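Local atomic coordinates of farnesyltransferase, putative (Trypanosoma cruzi, PDB entry 3WCA), a protein that probably catalyses the condensation of two farnesyl diphosphate molecules and the NAD(P)H-dependent reduction that yields squalene, the first of three steps to lanosterol, with magnesium as cofactor. Residues A[129-134]-A[173-178]; A[155-160]-A[251-256]; A[205-210]-A[288-293]. The protein carries 1 engineered substitution. All blocks are in the same frame, centred on the assembly; numbering follows the deposited sequence.

Interaction 1 (A[129-134]-A[173-178]); sequences QDVISG and TLLYVS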
# COMPACT_ATOMS: atom_id res chain seq x y z
N GLN A 129 -6.50 -18.22 9.52
CA GLN A 129 -6.15 -18.96 8.32
C GLN A 129 -7.11 -18.65 7.19
O GLN A 129 -6.69 -18.46 6.06
CB GLN A 129 -6.17 -20.47 8.57
CG GLN A 129 -5.22 -20.98 9.64
CD GLN A 129 -5.33 -22.48 9.84
OE1 GLN A 129 -6.42 -23.04 9.79
NE2 GLN A 129 -4.20 -23.14 10.08
N ASP A 130 -8.40 -18.60 7.50
CA ASP A 130 -9.43 -18.35 6.49
C ASP A 130 -9.40 -16.94 5.89
O ASP A 130 -9.64 -16.77 4.69
CB ASP A 130 -10.83 -18.61 7.08
CG ASP A 130 -11.05 -20.08 7.45
OD1 ASP A 130 -10.19 -20.93 7.12
OD2 ASP A 130 -12.10 -20.38 8.06
N VAL A 131 -9.11 -15.95 6.71
CA VAL A 131 -9.03 -14.58 6.23
C VAL A 131 -7.89 -14.51 5.22
O VAL A 131 -8.05 -14.03 4.09
CB VAL A 131 -8.79 -13.60 7.40
CG1 VAL A 131 -8.43 -12.22 6.88
CG2 VAL A 131 -10.04 -13.53 8.27
N ILE A 132 -6.74 -15.04 5.63
CA ILE A 132 -5.53 -15.06 4.82
C ILE A 132 -5.71 -15.83 3.52
O ILE A 132 -5.33 -15.36 2.44
CB ILE A 132 -4.36 -15.68 5.63
CG1 ILE A 132 -4.12 -14.84 6.90
CG2 ILE A 132 -3.10 -15.78 4.77
CD1 ILE A 132 -2.93 -15.29 7.75
N SER A 133 -6.29 -17.02 3.61
CA SER A 133 -6.51 -17.84 2.42
C SER A 133 -7.49 -17.13 1.49
O SER A 133 -7.32 -17.14 0.27
CB SER A 133 -7.07 -19.21 2.83
OG SER A 133 -7.02 -20.11 1.75
N GLY A 134 -8.49 -16.49 2.09
CA GLY A 134 -9.50 -15.80 1.32
C GLY A 134 -9.00 -14.58 0.57
O GLY A 134 -9.38 -14.34 -0.58
N THR A 173 -8.40 -5.67 8.57
CA THR A 173 -9.62 -5.35 9.30
C THR A 173 -10.30 -6.63 9.80
O THR A 173 -10.82 -6.67 10.92
CB THR A 173 -10.59 -4.54 8.40
OG1 THR A 173 -9.97 -3.32 7.98
CG2 THR A 173 -11.87 -4.20 9.17
N LEU A 174 -10.29 -7.69 8.99
CA LEU A 174 -10.90 -8.95 9.40
C LEU A 174 -10.03 -9.67 10.45
O LEU A 174 -10.54 -10.42 11.27
CB LEU A 174 -11.14 -9.87 8.20
CG LEU A 174 -12.18 -9.41 7.18
CD1 LEU A 174 -12.13 -10.33 5.96
CD2 LEU A 174 -13.58 -9.40 7.80
N LEU A 175 -8.73 -9.44 10.41
CA LEU A 175 -7.86 -10.05 11.41
C LEU A 175 -8.05 -9.32 12.74
O LEU A 175 -7.96 -9.94 13.79
CB LEU A 175 -6.39 -9.98 11.00
CG LEU A 175 -5.89 -10.93 9.91
CD1 LEU A 175 -4.40 -10.71 9.73
CD2 LEU A 175 -6.17 -12.38 10.29
N TYR A 176 -8.31 -8.01 12.69
CA TYR A 176 -8.51 -7.24 13.92
C TYR A 176 -9.77 -7.70 14.65
O TYR A 176 -9.78 -7.85 15.88
CB TYR A 176 -8.67 -5.73 13.64
CG TYR A 176 -7.52 -5.02 12.94
CD1 TYR A 176 -6.24 -5.57 12.89
CD2 TYR A 176 -7.72 -3.77 12.35
CE1 TYR A 176 -5.18 -4.89 12.25
CE2 TYR A 176 -6.68 -3.09 11.72
CZ TYR A 176 -5.42 -3.65 11.67
OH TYR A 176 -4.41 -2.96 11.03
N VAL A 177 -10.85 -7.90 13.90
CA VAL A 177 -12.11 -8.35 14.47
C VAL A 177 -11.98 -9.77 15.02
O VAL A 177 -12.32 -10.05 16.16
CB VAL A 177 -13.23 -8.31 13.43
CG1 VAL A 177 -14.52 -8.91 14.00
CG2 VAL A 177 -13.48 -6.88 12.99
N SER A 178 -11.47 -10.66 14.18
CA SER A 178 -11.29 -12.05 14.55
C SER A 178 -10.48 -12.20 15.84
O SER A 178 -10.68 -13.15 16.60
CB SER A 178 -10.61 -12.79 13.41
OG SER A 178 -10.42 -14.15 13.74
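Val131 meets Leu174 and Leu175 through apolar contacts. Its two methyls form a fork that opens onto the base of Leu174. Val131 CG1 lies 3.8 Å from Leu174 CB. The other methyl, Val131 CG2, is equally near that same CB. CG1 stands anti to the backbone N (chi1 169°), which turns both branches toward the partner helix. Leu175 joins by its branch end. Its CB does not aim at Val131, but the extended side chain carries a methyl across, and Leu175 CD2 comes within 4.1 Å of Val131 CB. The two backbones are closest at Val131 and Leu174, whose CA atoms are 6.7 Å apart.

The contact joins helices 126-147 and 154-179, which follow one another in the chain and run here in roughly opposite senses. Both belong to the all-helical fold of the squalene/phytoene synthase family. Leu175 also packs on Val57 and Phe60 of helix 51-72. Ile132 reaches the same Phe60, and a third helix thus covers this side of the pair.

Polar bonds stay within each helix or lead elsewhere. Ser178 N bonds to Leu174 O at 3.1 Å in the ordinary helical pattern. Thr173 OG1 is hydrogen-bonded to Gly169 O and to Tyr267 OH. Tyr176 belongs to the pocket of the bound farnesyl thiodiphosphate and touches that ligand.

Interaction 2 (A[155-160]-A[251-256]); sequences ADYDLY and NAMVAD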
# COMPACT_ATOMS: atom_id res chain seq x y z
N ALA A 155 -10.97 3.95 -13.18
CA ALA A 155 -11.68 2.80 -12.63
C ALA A 155 -10.68 1.65 -12.56
O ALA A 155 -10.64 0.92 -11.57
CB ALA A 155 -12.86 2.42 -13.54
N ASP A 156 -9.90 1.49 -13.63
CA ASP A 156 -8.87 0.45 -13.68
C ASP A 156 -7.87 0.71 -12.54
O ASP A 156 -7.52 -0.20 -11.80
CB ASP A 156 -8.10 0.50 -15.01
CG ASP A 156 -8.90 -0.02 -16.20
OD1 ASP A 156 -8.47 0.26 -17.34
OD2 ASP A 156 -9.93 -0.71 -16.02
N TYR A 157 -7.41 1.96 -12.44
CA TYR A 157 -6.44 2.37 -11.41
C TYR A 157 -6.96 1.96 -10.03
O TYR A 157 -6.29 1.24 -9.30
CB TYR A 157 -6.23 3.88 -11.51
CG TYR A 157 -5.23 4.52 -10.54
CD1 TYR A 157 -3.99 3.94 -10.28
CD2 TYR A 157 -5.50 5.77 -9.98
CE1 TYR A 157 -3.03 4.59 -9.49
CE2 TYR A 157 -4.55 6.43 -9.19
CZ TYR A 157 -3.32 5.84 -8.95
OH TYR A 157 -2.39 6.54 -8.20
N ASP A 158 -8.17 2.41 -9.70
CA ASP A 158 -8.81 2.08 -8.43
C ASP A 158 -8.98 0.59 -8.19
O ASP A 158 -8.72 0.10 -7.09
CB ASP A 158 -10.17 2.76 -8.34
CG ASP A 158 -10.07 4.21 -7.93
OD1 ASP A 158 -9.02 4.82 -8.18
OD2 ASP A 158 -11.04 4.73 -7.37
N LEU A 159 -9.42 -0.14 -9.21
CA LEU A 159 -9.63 -1.58 -9.03
C LEU A 159 -8.31 -2.31 -8.81
O LEU A 159 -8.23 -3.20 -7.97
CB LEU A 159 -10.39 -2.17 -10.23
CG LEU A 159 -10.74 -3.67 -10.15
CD1 LEU A 159 -11.68 -3.92 -8.95
CD2 LEU A 159 -11.41 -4.12 -11.47
N TYR A 160 -7.28 -1.93 -9.56
CA TYR A 160 -5.98 -2.58 -9.39
C TYR A 160 -5.43 -2.31 -7.98
O TYR A 160 -4.83 -3.19 -7.36
CB TYR A 160 -4.97 -2.09 -10.44
CG TYR A 160 -3.60 -2.71 -10.27
CD1 TYR A 160 -3.34 -4.02 -10.70
CD2 TYR A 160 -2.57 -2.02 -9.63
CE1 TYR A 160 -2.10 -4.62 -10.48
CE2 TYR A 160 -1.32 -2.60 -9.41
CZ TYR A 160 -1.09 -3.90 -9.83
OH TYR A 160 0.13 -4.50 -9.59
N ASN A 251 0.44 16.64 -10.12
CA ASN A 251 -0.51 17.28 -9.21
C ASN A 251 -1.91 16.69 -9.31
O ASN A 251 -2.64 16.64 -8.33
CB ASN A 251 -0.54 18.79 -9.43
CG ASN A 251 0.72 19.46 -8.95
OD1 ASN A 251 1.49 18.87 -8.19
ND2 ASN A 251 0.95 20.70 -9.38
N ALA A 252 -2.28 16.24 -10.51
CA ALA A 252 -3.60 15.64 -10.71
C ALA A 252 -3.62 14.28 -10.04
O ALA A 252 -4.66 13.81 -9.59
CB ALA A 252 -3.91 15.50 -12.20
N MET A 253 -2.46 13.63 -9.97
CA MET A 253 -2.40 12.33 -9.33
C MET A 253 -2.61 12.53 -7.83
O MET A 253 -3.37 11.80 -7.20
CB MET A 253 -1.07 11.66 -9.61
CG MET A 253 -0.89 11.23 -11.06
SD MET A 253 -1.93 9.82 -11.57
CE MET A 253 -1.28 8.52 -10.53
N VAL A 254 -1.93 13.53 -7.29
CA VAL A 254 -2.03 13.85 -5.87
C VAL A 254 -3.50 14.12 -5.53
O VAL A 254 -4.04 13.56 -4.57
CB VAL A 254 -1.17 15.08 -5.53
CG1 VAL A 254 -1.43 15.54 -4.11
CG2 VAL A 254 0.30 14.72 -5.68
N ALA A 255 -4.15 14.97 -6.33
CA ALA A 255 -5.56 15.30 -6.12
C ALA A 255 -6.38 14.01 -6.06
O ALA A 255 -7.30 13.88 -5.26
CB ALA A 255 -6.08 16.19 -7.25
N ASP A 256 -6.04 13.06 -6.91
CA ASP A 256 -6.77 11.81 -6.92
C ASP A 256 -6.57 11.03 -5.61
O ASP A 256 -7.51 10.44 -5.09
CB ASP A 256 -6.33 10.97 -8.10
CG ASP A 256 -7.00 9.61 -8.11
OD1 ASP A 256 -8.21 9.56 -8.42
OD2 ASP A 256 -6.32 8.61 -7.80
O HOH W 1 -3.63 8.84 -7.35
O HOH W 2 -9.21 7.13 -9.85
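The Tyr157 ring presents an edge to Asp256. Asp256 OD2 sits near the ring plane, 3.1 Å from Tyr157 CE2, so a ring C-H faces a carboxylate oxygen. The ring and carboxylate planes are turned 34° apart. Water 1 also lies in the ring plane, beyond the hydroxyl. Met253 CE approaches obliquely and is 3.3 Å from Tyr157 OH. Ile205 of helix 191-207 packs at the ring's rim, and Lys202 touches the Tyr157 side chain.

Tyr157 and Asp256 reach out from opposite directions. In Tyr157, CG is anti to the backbone N (chi1 -179°), and this stretches the ring out toward the other helix. Met253 does the reverse: its chain is bent at both later torsions, and the folded thioether brings its methyl back to the phenol end.

Water 1 links three groups. Water 1 accepts from Tyr157 OH at 2.7 Å. Water 1 donates to Met253 O at 3.0 Å and to Asp256 OD2 at 2.7 Å. The phenol is thereby tied to both a backbone carbonyl and a carboxylate of helix 243-258, which should restrict its position.

A second water lies between the two acids, 2.9 Å from Asp158 OD1 and 3.0 Å from Asp256 OD1. Asp158 OD1 and Asp256 OD2 are 4.7 Å apart. Lys202 forms salt bridges with both of these oxygens, and its charge probably offsets their mutual repulsion.

This is a buried, water-bridged junction between helices 154-179 and 243-258, with helix 191-207 supplying the lysine. It lies within the all-helical squalene/phytoene synthase fold. The Tyr157 contact stands off from the magnesium ion, but Tyr160, one turn on in the same helix, is hydrogen-bonded to Glu71, a magnesium ligand.

Interaction 3 (A[205-210]-A[288-293]); sequences IIRDFY and MATLSL
Arg207 CB rests on the methyl of Thr290, with Arg207 CB and Thr290 CG2 4.1 Å apart. Further out, Arg207 CD passes the same methyl, 4.2 Å from Thr290 CG2. The chain then bends at chi3 (56°) and swings the guanidinium round to the neighbouring Asp208. Arg207 NE donates to Asp208 OD1 at 2.7 Å, meeting it from above the carboxylate plane. Arg207 NH2 reaches Asp208 OD2 at 2.9 Å in an almost straight bond (177°), on the syn side of that oxygen. This side-on, two-nitrogen salt bridge should fix the rotation of the guanidinium. The Arg207 side chain also touches Lys304 and Lys306 and comes about 4 Å from the bound farnesyl thiodiphosphate.

Thr290 turns its methyl to Arg207, while its hydroxyl is hydrogen-bonded to Met286 O in its own helix. Beside this pair, Ile206 CD1 meets Leu291 CD1 at 4.1 Å, methyl against methyl.

Asp208 breaks the helical path between helices 191-207 and 209-213. The end of helix 191-207 lies here against helix 274-294. Helix 243-258 packs against both through Met253 on Ile206 and Val254 on Leu291.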
# COMPACT_ATOMS: atom_id res chain seq x y z
N ILE A 205 2.72 4.72 -5.64
CA ILE A 205 2.73 4.73 -7.10
C ILE A 205 3.15 6.11 -7.62
O ILE A 205 3.89 6.22 -8.61
CB ILE A 205 1.33 4.33 -7.66
CG1 ILE A 205 1.19 2.81 -7.65
CG2 ILE A 205 1.14 4.86 -9.10
CD1 ILE A 205 -0.21 2.29 -8.01
N ILE A 206 2.69 7.16 -6.94
CA ILE A 206 3.03 8.51 -7.31
C ILE A 206 4.52 8.78 -7.06
O ILE A 206 5.22 9.29 -7.94
CB ILE A 206 2.22 9.54 -6.50
CG1 ILE A 206 0.75 9.48 -6.92
CG2 ILE A 206 2.78 10.94 -6.71
CD1 ILE A 206 -0.17 10.38 -6.10
N ARG A 207 4.99 8.42 -5.87
CA ARG A 207 6.39 8.63 -5.49
C ARG A 207 7.38 7.85 -6.35
O ARG A 207 8.46 8.35 -6.67
CB ARG A 207 6.64 8.25 -4.02
CG ARG A 207 8.13 8.39 -3.56
CD ARG A 207 8.50 7.46 -2.39
NE ARG A 207 8.23 6.05 -2.70
CZ ARG A 207 8.05 5.09 -1.79
NH1 ARG A 207 8.13 5.39 -0.50
NH2 ARG A 207 7.77 3.84 -2.17
N ASP A 208 7.01 6.62 -6.71
CA ASP A 208 7.90 5.76 -7.49
C ASP A 208 7.80 5.84 -9.01
O ASP A 208 8.32 4.98 -9.71
CB ASP A 208 7.72 4.29 -7.06
CG ASP A 208 8.02 4.07 -5.58
OD1 ASP A 208 8.80 4.85 -5.01
OD2 ASP A 208 7.47 3.10 -5.00
N PHE A 209 7.14 6.87 -9.53
CA PHE A 209 7.00 7.01 -10.98
C PHE A 209 8.29 6.82 -11.77
O PHE A 209 8.35 5.97 -12.66
CB PHE A 209 6.42 8.39 -11.33
CG PHE A 209 6.36 8.64 -12.82
CD1 PHE A 209 5.31 8.16 -13.58
CD2 PHE A 209 7.38 9.34 -13.46
CE1 PHE A 209 5.27 8.37 -14.96
CE2 PHE A 209 7.35 9.55 -14.84
CZ PHE A 209 6.29 9.06 -15.58
N TYR A 210 9.31 7.62 -11.48
CA TYR A 210 10.57 7.54 -12.22
C TYR A 210 11.22 6.17 -12.14
O TYR A 210 11.60 5.59 -13.16
CB TYR A 210 11.56 8.58 -11.71
CG TYR A 210 12.80 8.70 -12.57
CD1 TYR A 210 12.73 9.15 -13.89
CD2 TYR A 210 14.06 8.37 -12.06
CE1 TYR A 210 13.87 9.27 -14.68
CE2 TYR A 210 15.21 8.49 -12.84
CZ TYR A 210 15.11 8.94 -14.14
OH TYR A 210 16.24 9.07 -14.91
N MET A 288 0.93 10.50 4.06
CA MET A 288 0.56 11.90 3.93
C MET A 288 1.80 12.79 3.92
O MET A 288 1.81 13.82 3.24
CB MET A 288 -0.40 12.32 5.04
CG MET A 288 -0.92 13.75 4.89
SD MET A 288 -2.04 14.03 3.47
CE MET A 288 -3.48 13.37 4.13
N ALA A 289 2.85 12.40 4.66
CA ALA A 289 4.08 13.19 4.68
C ALA A 289 4.74 13.09 3.30
O ALA A 289 5.21 14.09 2.75
CB ALA A 289 5.05 12.69 5.77
N THR A 290 4.79 11.88 2.75
CA THR A 290 5.37 11.68 1.43
C THR A 290 4.56 12.47 0.39
O THR A 290 5.13 13.18 -0.45
CB THR A 290 5.34 10.21 1.04
OG1 THR A 290 6.15 9.47 1.95
CG2 THR A 290 5.87 10.01 -0.37
N LEU A 291 3.24 12.35 0.46
CA LEU A 291 2.35 13.03 -0.46
C LEU A 291 2.54 14.55 -0.42
O LEU A 291 2.49 15.21 -1.46
CB LEU A 291 0.90 12.68 -0.13
CG LEU A 291 -0.09 13.07 -1.23
CD1 LEU A 291 0.12 12.14 -2.45
CD2 LEU A 291 -1.52 12.99 -0.71
N SER A 292 2.75 15.10 0.77
CA SER A 292 2.95 16.54 0.89
C SER A 292 4.27 16.95 0.26
O SER A 292 4.43 18.06 -0.22
CB SER A 292 2.93 16.97 2.36
OG SER A 292 4.10 16.57 3.03
N LEU A 293 5.23 16.02 0.26
CA LEU A 293 6.55 16.28 -0.31
C LEU A 293 6.59 16.11 -1.82
O LEU A 293 7.29 16.86 -2.50
CB LEU A 293 7.58 15.33 0.31
CG LEU A 293 8.52 15.91 1.37
CD1 LEU A 293 7.74 16.49 2.53
CD2 LEU A 293 9.46 14.81 1.85

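Overall arrangement
All three interactions join helices of one squalene/phytoene synthase fold. Interactions 2 and 3 are neighbours, with centres about 13 Å apart. They touch directly: Ile206 CD1 is 3.7 Å from Met253 O, and Ile205 CD1 is 3.9 Å from Tyr157 CE1. Interaction 1 stands apart, its centre about 27 Å from that of interaction 2 and about 29 Å from that of interaction 3. Helix 154-179 links it to interaction 2. Segment 173-178 reaches the ligand through Thr173 and Tyr176, although the Leu175 side chain is about 10 Å from it; in interaction 3, Arg207 is close to it. The Tyr157 side chain is about 11 Å from the ligand and about 12 Å from magnesium.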